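Local coordinates for AT-less polyketide synthase (Streptomyces platensis subsp. rosaceus, PDB 4QYR), which probably catalyses decarboxylative condensation of acyl units as a ketosynthase domain of a modular polyketide synthase that makes the antibiotic isomigrastatin, at residues Q284-D298 with V316-R329. Numbering follows the deposited sequence.
Sequences QAALIQDAMRGIDPD and VEVNALDSAYRALR
Helix 284-291 packs on helix 316-329, axes 8.3 Å apart at closest approach and 44° between their directions; Ala285 CA and Ala320 CA come within 5.0 Å. Small residues let the backbones come close: the methyls of Ala285 and Ala324 meet, CB to CB 4.4 Å. Ile288 reaches across with both branches: CD1 touches Leu321 CD1, while CG2, anti to the backbone N, touches both Ala324 CB and Tyr325 CE1. Gln289 runs extended alongside Ala324, and its amide end rests on the Ala327 methyl. Both helices belong to the C-terminal half of the thiolase-fold ketosynthase, where the first helix lies against the central sheet through Leu287 and Ala291. The Glu317 carboxylate accepts hydrogen bonds from the backbone N of His306 and Gly307, and Glu317 CB lies beside Gln284 NE2. A type II turn, Met292 to Ile295, then reverses the chain, and Met292 CB packs on Leu328 CD1. Pro297 places CB over one face of the Tyr325 ring, 4.1 Å from Tyr325 CG, and its CG against Leu328 CB and Arg329 CG. Asp296 OD2 accepts from Asp298 N at 3.0 Å, an Asx turn. The Asp298 carboxylate lies nearly coplanar with the Arg329 guanidinium, at its edge, but beyond salt-bridge distance.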
ATOM      1  N   GLN A 284     -18.910   8.923   2.068  1.00 43.94           N
ATOM      2  CA  GLN A 284     -19.304   7.582   2.467  1.00 40.03           C
ATOM      3  C   GLN A 284     -20.452   7.109   1.597  1.00 42.28           C
ATOM      4  O   GLN A 284     -20.553   5.937   1.272  1.00 41.36           O
ATOM      5  CB  GLN A 284     -19.689   7.543   3.941  1.00 39.94           C
ATOM      6  CG  GLN A 284     -18.539   7.846   4.865  1.00 42.23           C
ATOM      7  CD  GLN A 284     -18.919   7.745   6.330  1.00 50.39           C
ATOM      8  OE1 GLN A 284     -18.156   8.162   7.204  1.00 55.08           O
ATOM      9  NE2 GLN A 284     -20.102   7.196   6.609  1.00 50.66           N
ATOM     10  N   ALA A 285     -21.305   8.038   1.197  1.00 42.66           N
ATOM     11  CA  ALA A 285     -22.379   7.703   0.289  1.00 41.90           C
ATOM     12  C   ALA A 285     -21.829   7.333  -1.076  1.00 42.74           C
ATOM     13  O   ALA A 285     -22.145   6.273  -1.607  1.00 45.70           O
ATOM     14  CB  ALA A 285     -23.331   8.843   0.176  1.00 50.37           C
ATOM     15  N   ALA A 286     -20.990   8.210  -1.626  1.00 43.12           N
ATOM     16  CA  ALA A 286     -20.476   8.056  -2.985  1.00 39.65           C
ATOM     17  C   ALA A 286     -19.774   6.724  -3.138  1.00 37.94           C
ATOM     18  O   ALA A 286     -19.863   6.080  -4.177  1.00 38.30           O
ATOM     19  CB  ALA A 286     -19.552   9.172  -3.315  1.00 39.74           C
ATOM     20  N   LEU A 287     -19.094   6.331  -2.065  1.00 44.96           N
ATOM     21  CA  LEU A 287     -18.398   5.062  -1.942  1.00 34.76           C
ATOM     22  C   LEU A 287     -19.318   3.886  -2.127  1.00 44.91           C
ATOM     23  O   LEU A 287     -19.087   3.033  -2.966  1.00 44.67           O
ATOM     24  CB  LEU A 287     -17.745   4.953  -0.566  1.00 33.53           C
ATOM     25  CG  LEU A 287     -17.102   3.622  -0.193  1.00 32.09           C
ATOM     26  CD1 LEU A 287     -15.719   3.552  -0.808  1.00 31.18           C
ATOM     27  CD2 LEU A 287     -17.003   3.462   1.292  1.00 31.60           C
ATOM     28  N   ILE A 288     -20.356   3.837  -1.304  1.00 45.33           N
ATOM     29  CA  ILE A 288     -21.309   2.739  -1.322  1.00 40.69           C
ATOM     30  C   ILE A 288     -21.970   2.596  -2.677  1.00 40.41           C
ATOM     31  O   ILE A 288     -22.001   1.488  -3.223  1.00 38.25           O
ATOM     32  CB  ILE A 288     -22.366   2.925  -0.240  1.00 39.63           C
ATOM     33  CG1 ILE A 288     -21.689   2.786   1.118  1.00 40.37           C
ATOM     34  CG2 ILE A 288     -23.466   1.888  -0.376  1.00 38.84           C
ATOM     35  CD1 ILE A 288     -22.413   3.473   2.198  1.00 43.85           C
ATOM     36  N   GLN A 289     -22.460   3.705  -3.232  1.00 39.38           N
ATOM     37  CA  GLN A 289     -23.071   3.678  -4.557  1.00 44.79           C
ATOM     38  C   GLN A 289     -22.132   3.121  -5.598  1.00 46.44           C
ATOM     39  O   GLN A 289     -22.547   2.412  -6.514  1.00 48.48           O
ATOM     40  CB  GLN A 289     -23.508   5.067  -4.970  1.00 46.29           C
ATOM     41  CG  GLN A 289     -24.328   5.720  -3.912  1.00 56.23           C
ATOM     42  CD  GLN A 289     -25.019   6.947  -4.408  1.00 64.38           C
ATOM     43  OE1 GLN A 289     -25.139   7.161  -5.617  1.00 67.73           O
ATOM     44  NE2 GLN A 289     -25.489   7.771  -3.481  1.00 65.95           N
ATOM     45  N   ASP A 290     -20.860   3.460  -5.448  1.00 45.80           N
ATOM     46  CA  ASP A 290     -19.825   2.955  -6.322  1.00 50.07           C
ATOM     47  C   ASP A 290     -19.738   1.417  -6.209  1.00 47.09           C
ATOM     48  O   ASP A 290     -19.702   0.714  -7.214  1.00 47.56           O
ATOM     49  CB  ASP A 290     -18.504   3.636  -5.969  1.00 56.61           C
ATOM     50  CG  ASP A 290     -17.393   3.308  -6.930  1.00 72.18           C
ATOM     51  OD1 ASP A 290     -17.705   2.772  -8.008  1.00 82.27           O
ATOM     52  OD2 ASP A 290     -16.208   3.587  -6.609  1.00 75.20           O
ATOM     53  N   ALA A 291     -19.740   0.892  -4.988  1.00 43.01           N
ATOM     54  CA  ALA A 291     -19.530  -0.535  -4.794  1.00 39.59           C
ATOM     55  C   ALA A 291     -20.786  -1.290  -5.121  1.00 43.76           C
ATOM     56  O   ALA A 291     -20.744  -2.463  -5.518  1.00 44.52           O
ATOM     57  CB  ALA A 291     -19.106  -0.833  -3.382  1.00 37.45           C
HETATM   58  N   MSE A 292     -21.914  -0.612  -4.946  1.00 44.30           N
HETATM   59  CA  MSE A 292     -23.202  -1.241  -5.153  1.00 40.07           C
HETATM   60  C   MSE A 292     -23.638  -1.130  -6.595  1.00 42.22           C
HETATM   61  O   MSE A 292     -24.766  -1.486  -6.933  1.00 44.10           O
HETATM   62  CB  MSE A 292     -24.237  -0.616  -4.243  1.00 41.97           C
HETATM   63  CG  MSE A 292     -24.129  -1.066  -2.819  1.00 44.39           C
HETATM   64 SE   MSE A 292     -24.861  -2.852  -2.647  0.56 49.47          SE
HETATM   65  CE  MSE A 292     -26.645  -2.518  -3.393  1.00 43.69           C
ATOM     66  N   ARG A 293     -22.743  -0.632  -7.441  1.00 41.90           N
ATOM     67  CA  ARG A 293     -23.022  -0.517  -8.866  1.00 48.34           C
ATOM     68  C   ARG A 293     -23.441  -1.853  -9.467  1.00 48.80           C
ATOM     69  O   ARG A 293     -22.701  -2.840  -9.397  1.00 49.43           O
ATOM     70  CB  ARG A 293     -21.804   0.028  -9.596  1.00 47.84           C
ATOM     71  CG  ARG A 293     -21.960   0.140 -11.084  1.00 55.05           C
ATOM     72  CD  ARG A 293     -20.670   0.671 -11.677  1.00 68.76           C
ATOM     73  NE  ARG A 293     -20.241   1.912 -11.022  1.00 77.88           N
ATOM     74  CZ  ARG A 293     -18.983   2.202 -10.673  1.00 82.16           C
ATOM     75  NH1 ARG A 293     -17.986   1.344 -10.906  1.00 79.87           N
ATOM     76  NH2 ARG A 293     -18.720   3.367 -10.084  1.00 84.47           N
ATOM     77  N   GLY A 294     -24.642  -1.885 -10.036  1.00 49.97           N
ATOM     78  CA  GLY A 294     -25.166  -3.104 -10.622  1.00 51.59           C
ATOM     79  C   GLY A 294     -25.957  -3.963  -9.652  1.00 52.81           C
ATOM     80  O   GLY A 294     -26.857  -4.691 -10.064  1.00 58.07           O
ATOM     81  N   ILE A 295     -25.630  -3.883  -8.366  1.00 48.12           N
ATOM     82  CA  ILE A 295     -26.366  -4.623  -7.355  1.00 46.88           C
ATOM     83  C   ILE A 295     -27.676  -3.927  -7.009  1.00 51.80           C
ATOM     84  O   ILE A 295     -27.730  -2.709  -6.894  1.00 53.23           O
ATOM     85  CB  ILE A 295     -25.548  -4.793  -6.070  1.00 48.97           C
ATOM     86  CG1 ILE A 295     -24.073  -5.060  -6.396  1.00 52.52           C
ATOM     87  CG2 ILE A 295     -26.120  -5.915  -5.231  1.00 45.18           C
ATOM     88  CD1 ILE A 295     -23.820  -6.424  -6.983  1.00 57.43           C
ATOM     89  N   ASP A 296     -28.731  -4.715  -6.852  1.00 54.09           N
ATOM     90  CA  ASP A 296     -30.031  -4.220  -6.415  1.00 57.60           C
ATOM     91  C   ASP A 296     -30.046  -3.996  -4.896  1.00 58.29           C
ATOM     92  O   ASP A 296     -29.808  -4.919  -4.141  1.00 58.95           O
ATOM     93  CB  ASP A 296     -31.101  -5.226  -6.817  1.00 62.90           C
ATOM     94  CG  ASP A 296     -32.501  -4.679  -6.702  1.00 69.35           C
ATOM     95  OD1 ASP A 296     -33.375  -5.161  -7.463  1.00 71.30           O
ATOM     96  OD2 ASP A 296     -32.732  -3.782  -5.859  1.00 71.61           O
ATOM     97  N   PRO A 297     -30.324  -2.767  -4.435  1.00 57.51           N
ATOM     98  CA  PRO A 297     -30.287  -2.559  -2.975  1.00 56.21           C
ATOM     99  C   PRO A 297     -31.414  -3.265  -2.191  1.00 60.60           C
ATOM    100  O   PRO A 297     -31.259  -3.498  -0.984  1.00 60.70           O
ATOM    101  CB  PRO A 297     -30.395  -1.036  -2.837  1.00 52.02           C
ATOM    102  CG  PRO A 297     -31.005  -0.571  -4.114  1.00 53.28           C
ATOM    103  CD  PRO A 297     -30.525  -1.512  -5.178  1.00 55.08           C
ATOM    104  N   ASP A 298     -32.511  -3.615  -2.861  1.00 60.21           N
ATOM    105  CA  ASP A 298     -33.562  -4.407  -2.237  1.00 56.38           C
ATOM    106  C   ASP A 298     -33.042  -5.792  -1.931  1.00 64.79           C
ATOM    107  O   ASP A 298     -33.687  -6.574  -1.237  1.00 69.40           O
ATOM    108  CB  ASP A 298     -34.780  -4.523  -3.143  1.00 65.95           C
ATOM    109  CG  ASP A 298     -35.512  -3.212  -3.311  1.00 73.57           C
ATOM    110  OD1 ASP A 298     -35.271  -2.283  -2.506  1.00 76.61           O
ATOM    111  OD2 ASP A 298     -36.336  -3.114  -4.249  1.00 77.71           O
ATOM    112  N   VAL A 316     -23.808   9.542  11.191  1.00 50.79           N
ATOM    113  CA  VAL A 316     -23.327   9.998   9.889  1.00 46.09           C
ATOM    114  C   VAL A 316     -23.289   8.820   8.936  1.00 44.22           C
ATOM    115  O   VAL A 316     -23.850   8.870   7.838  1.00 44.36           O
ATOM    116  CB  VAL A 316     -21.929  10.643   9.983  1.00 45.06           C
ATOM    117  CG1 VAL A 316     -21.323  10.822   8.603  1.00 43.52           C
ATOM    118  CG2 VAL A 316     -22.004  11.978  10.708  1.00 47.20           C
ATOM    119  N   GLU A 317     -22.637   7.756   9.387  1.00 42.74           N
ATOM    120  CA  GLU A 317     -22.530   6.537   8.618  1.00 45.35           C
ATOM    121  C   GLU A 317     -23.905   6.025   8.238  1.00 48.62           C
ATOM    122  O   GLU A 317     -24.135   5.679   7.080  1.00 48.73           O
ATOM    123  CB  GLU A 317     -21.773   5.463   9.400  1.00 48.85           C
ATOM    124  CG  GLU A 317     -21.905   4.071   8.786  1.00 53.86           C
ATOM    125  CD  GLU A 317     -20.924   3.044   9.359  1.00 55.95           C
ATOM    126  OE1 GLU A 317     -20.470   3.223  10.515  1.00 60.55           O
ATOM    127  OE2 GLU A 317     -20.598   2.067   8.635  1.00 51.21           O
ATOM    128  N   VAL A 318     -24.822   5.993   9.201  1.00 44.15           N
ATOM    129  CA  VAL A 318     -26.135   5.411   8.942  1.00 50.19           C
ATOM    130  C   VAL A 318     -26.985   6.286   8.038  1.00 47.04           C
ATOM    131  O   VAL A 318     -27.736   5.781   7.211  1.00 47.53           O
ATOM    132  CB  VAL A 318     -26.906   5.138  10.237  1.00 54.55           C
ATOM    133  CG1 VAL A 318     -28.285   4.612   9.918  1.00 54.69           C
ATOM    134  CG2 VAL A 318     -26.170   4.116  11.077  1.00 58.10           C
ATOM    135  N   ASN A 319     -26.867   7.598   8.178  1.00 49.98           N
ATOM    136  CA  ASN A 319     -27.564   8.479   7.258  1.00 49.47           C
ATOM    137  C   ASN A 319     -26.954   8.397   5.871  1.00 47.84           C
ATOM    138  O   ASN A 319     -27.660   8.464   4.884  1.00 52.19           O
ATOM    139  CB  ASN A 319     -27.548   9.915   7.757  1.00 51.05           C
ATOM    140  CG  ASN A 319     -28.485  10.133   8.918  1.00 61.80           C
ATOM    141  OD1 ASN A 319     -29.679   9.829   8.848  1.00 64.52           O
ATOM    142  ND2 ASN A 319     -27.947  10.657  10.008  1.00 63.23           N
ATOM    143  N   ALA A 320     -25.639   8.239   5.786  1.00 46.23           N
ATOM    144  CA  ALA A 320     -25.000   8.157   4.477  1.00 46.80           C
ATOM    145  C   ALA A 320     -25.430   6.875   3.755  1.00 44.78           C
ATOM    146  O   ALA A 320     -25.622   6.846   2.541  1.00 43.96           O
ATOM    147  CB  ALA A 320     -23.500   8.216   4.620  1.00 42.10           C
ATOM    148  N   LEU A 321     -25.596   5.820   4.534  1.00 43.27           N
ATOM    149  CA  LEU A 321     -26.044   4.536   4.040  1.00 43.05           C
ATOM    150  C   LEU A 321     -27.471   4.631   3.514  1.00 48.92           C
ATOM    151  O   LEU A 321     -27.800   4.106   2.452  1.00 45.72           O
ATOM    152  CB  LEU A 321     -25.948   3.530   5.174  1.00 45.89           C
ATOM    153  CG  LEU A 321     -25.877   2.033   4.939  1.00 46.02           C
ATOM    154  CD1 LEU A 321     -24.928   1.751   3.822  1.00 42.91           C
ATOM    155  CD2 LEU A 321     -25.371   1.400   6.223  1.00 47.68           C
ATOM    156  N   ASP A 322     -28.320   5.319   4.270  1.00 47.44           N
ATOM    157  CA  ASP A 322     -29.690   5.545   3.861  1.00 56.33           C
ATOM    158  C   ASP A 322     -29.729   6.345   2.578  1.00 57.38           C
ATOM    159  O   ASP A 322     -30.406   5.986   1.619  1.00 59.73           O
ATOM    160  CB  ASP A 322     -30.471   6.278   4.950  1.00 60.59           C
ATOM    161  CG  ASP A 322     -31.972   6.163   4.761  1.00 71.87           C
ATOM    162  OD1 ASP A 322     -32.436   5.060   4.378  1.00 75.58           O
ATOM    163  OD2 ASP A 322     -32.692   7.160   4.998  1.00 78.23           O
ATOM    164  N   SER A 323     -28.981   7.435   2.577  1.00 59.80           N
ATOM    165  CA  SER A 323     -28.904   8.339   1.443  1.00 63.61           C
ATOM    166  C   SER A 323     -28.471   7.608   0.173  1.00 55.80           C
ATOM    167  O   SER A 323     -28.974   7.871  -0.914  1.00 56.31           O
ATOM    168  CB  SER A 323     -27.943   9.474   1.773  1.00 72.78           C
ATOM    169  OG  SER A 323     -27.665  10.252   0.632  1.00 81.62           O
ATOM    170  N   ALA A 324     -27.553   6.665   0.335  1.00 51.47           N
ATOM    171  CA  ALA A 324     -27.020   5.878  -0.772  1.00 47.62           C
ATOM    172  C   ALA A 324     -28.003   4.855  -1.339  1.00 48.72           C
ATOM    173  O   ALA A 324     -28.178   4.771  -2.550  1.00 50.03           O
ATOM    174  CB  ALA A 324     -25.763   5.175  -0.331  1.00 45.11           C
ATOM    175  N   TYR A 325     -28.620   4.054  -0.476  1.00 48.79           N
ATOM    176  CA  TYR A 325     -29.559   3.053  -0.962  1.00 50.28           C
ATOM    177  C   TYR A 325     -30.733   3.761  -1.588  1.00 57.28           C
ATOM    178  O   TYR A 325     -31.334   3.258  -2.536  1.00 60.97           O
ATOM    179  CB  TYR A 325     -30.032   2.119   0.153  1.00 49.60           C
ATOM    180  CG  TYR A 325     -29.062   0.998   0.470  1.00 51.75           C
ATOM    181  CD1 TYR A 325     -27.806   0.958  -0.113  1.00 54.64           C
ATOM    182  CD2 TYR A 325     -29.405  -0.022   1.342  1.00 55.81           C
ATOM    183  CE1 TYR A 325     -26.906  -0.059   0.172  1.00 54.78           C
ATOM    184  CE2 TYR A 325     -28.523  -1.050   1.630  1.00 59.21           C
ATOM    185  CZ  TYR A 325     -27.266  -1.062   1.041  1.00 57.54           C
ATOM    186  OH  TYR A 325     -26.370  -2.078   1.326  1.00 54.63           O
ATOM    187  N   ARG A 326     -31.041   4.942  -1.058  1.00 60.97           N
ATOM    188  CA  ARG A 326     -32.171   5.726  -1.534  1.00 56.63           C
ATOM    189  C   ARG A 326     -31.860   6.203  -2.942  1.00 57.15           C
ATOM    190  O   ARG A 326     -32.684   6.098  -3.843  1.00 59.55           O
ATOM    191  CB  ARG A 326     -32.452   6.899  -0.588  1.00 57.64           C
ATOM    192  CG  ARG A 326     -33.736   7.651  -0.881  1.00 65.54           C
ATOM    193  CD  ARG A 326     -34.134   8.579   0.264  1.00 71.05           C
ATOM    194  NE  ARG A 326     -33.116   9.591   0.536  1.00 76.56           N
ATOM    195  CZ  ARG A 326     -32.615   9.850   1.743  1.00 81.36           C
ATOM    196  NH1 ARG A 326     -33.042   9.171   2.800  1.00 82.96           N
ATOM    197  NH2 ARG A 326     -31.682  10.785   1.895  1.00 82.55           N
ATOM    198  N   ALA A 327     -30.643   6.695  -3.128  1.00 55.07           N
ATOM    199  CA  ALA A 327     -30.180   7.125  -4.438  1.00 55.44           C
ATOM    200  C   ALA A 327     -30.189   5.970  -5.420  1.00 55.49           C
ATOM    201  O   ALA A 327     -30.488   6.144  -6.605  1.00 57.41           O
ATOM    202  CB  ALA A 327     -28.789   7.709  -4.338  1.00 53.07           C
ATOM    203  N   LEU A 328     -29.850   4.790  -4.917  1.00 54.58           N
ATOM    204  CA  LEU A 328     -29.757   3.613  -5.757  1.00 55.56           C
ATOM    205  C   LEU A 328     -31.120   3.203  -6.253  1.00 61.40           C
ATOM    206  O   LEU A 328     -31.315   3.086  -7.457  1.00 67.35           O
ATOM    207  CB  LEU A 328     -29.098   2.472  -5.007  1.00 50.96           C
ATOM    208  CG  LEU A 328     -27.576   2.590  -4.950  1.00 52.68           C
ATOM    209  CD1 LEU A 328     -26.985   1.372  -4.287  1.00 46.01           C
ATOM    210  CD2 LEU A 328     -27.011   2.758  -6.348  1.00 50.89           C
ATOM    211  N   ARG A 329     -32.055   2.999  -5.329  1.00 61.79           N
ATOM    212  CA  ARG A 329     -33.431   2.641  -5.678  1.00 65.17           C
ATOM    213  C   ARG A 329     -34.000   3.538  -6.756  1.00 69.12           C
ATOM    214  O   ARG A 329     -34.571   3.063  -7.737  1.00 73.17           O
ATOM    215  CB  ARG A 329     -34.338   2.704  -4.451  1.00 61.86           C
ATOM    216  CG  ARG A 329     -34.061   1.639  -3.428  1.00 61.93           C
ATOM    217  CD  ARG A 329     -35.096   1.641  -2.327  1.00 69.42           C
ATOM    218  NE  ARG A 329     -34.710   2.495  -1.206  1.00 77.59           N
ATOM    219  CZ  ARG A 329     -34.069   2.063  -0.120  1.00 82.57           C
ATOM    220  NH1 ARG A 329     -33.763   2.923   0.851  1.00 84.46           N
ATOM    221  NH2 ARG A 329     -33.728   0.775  -0.001  1.00 80.17           N
TER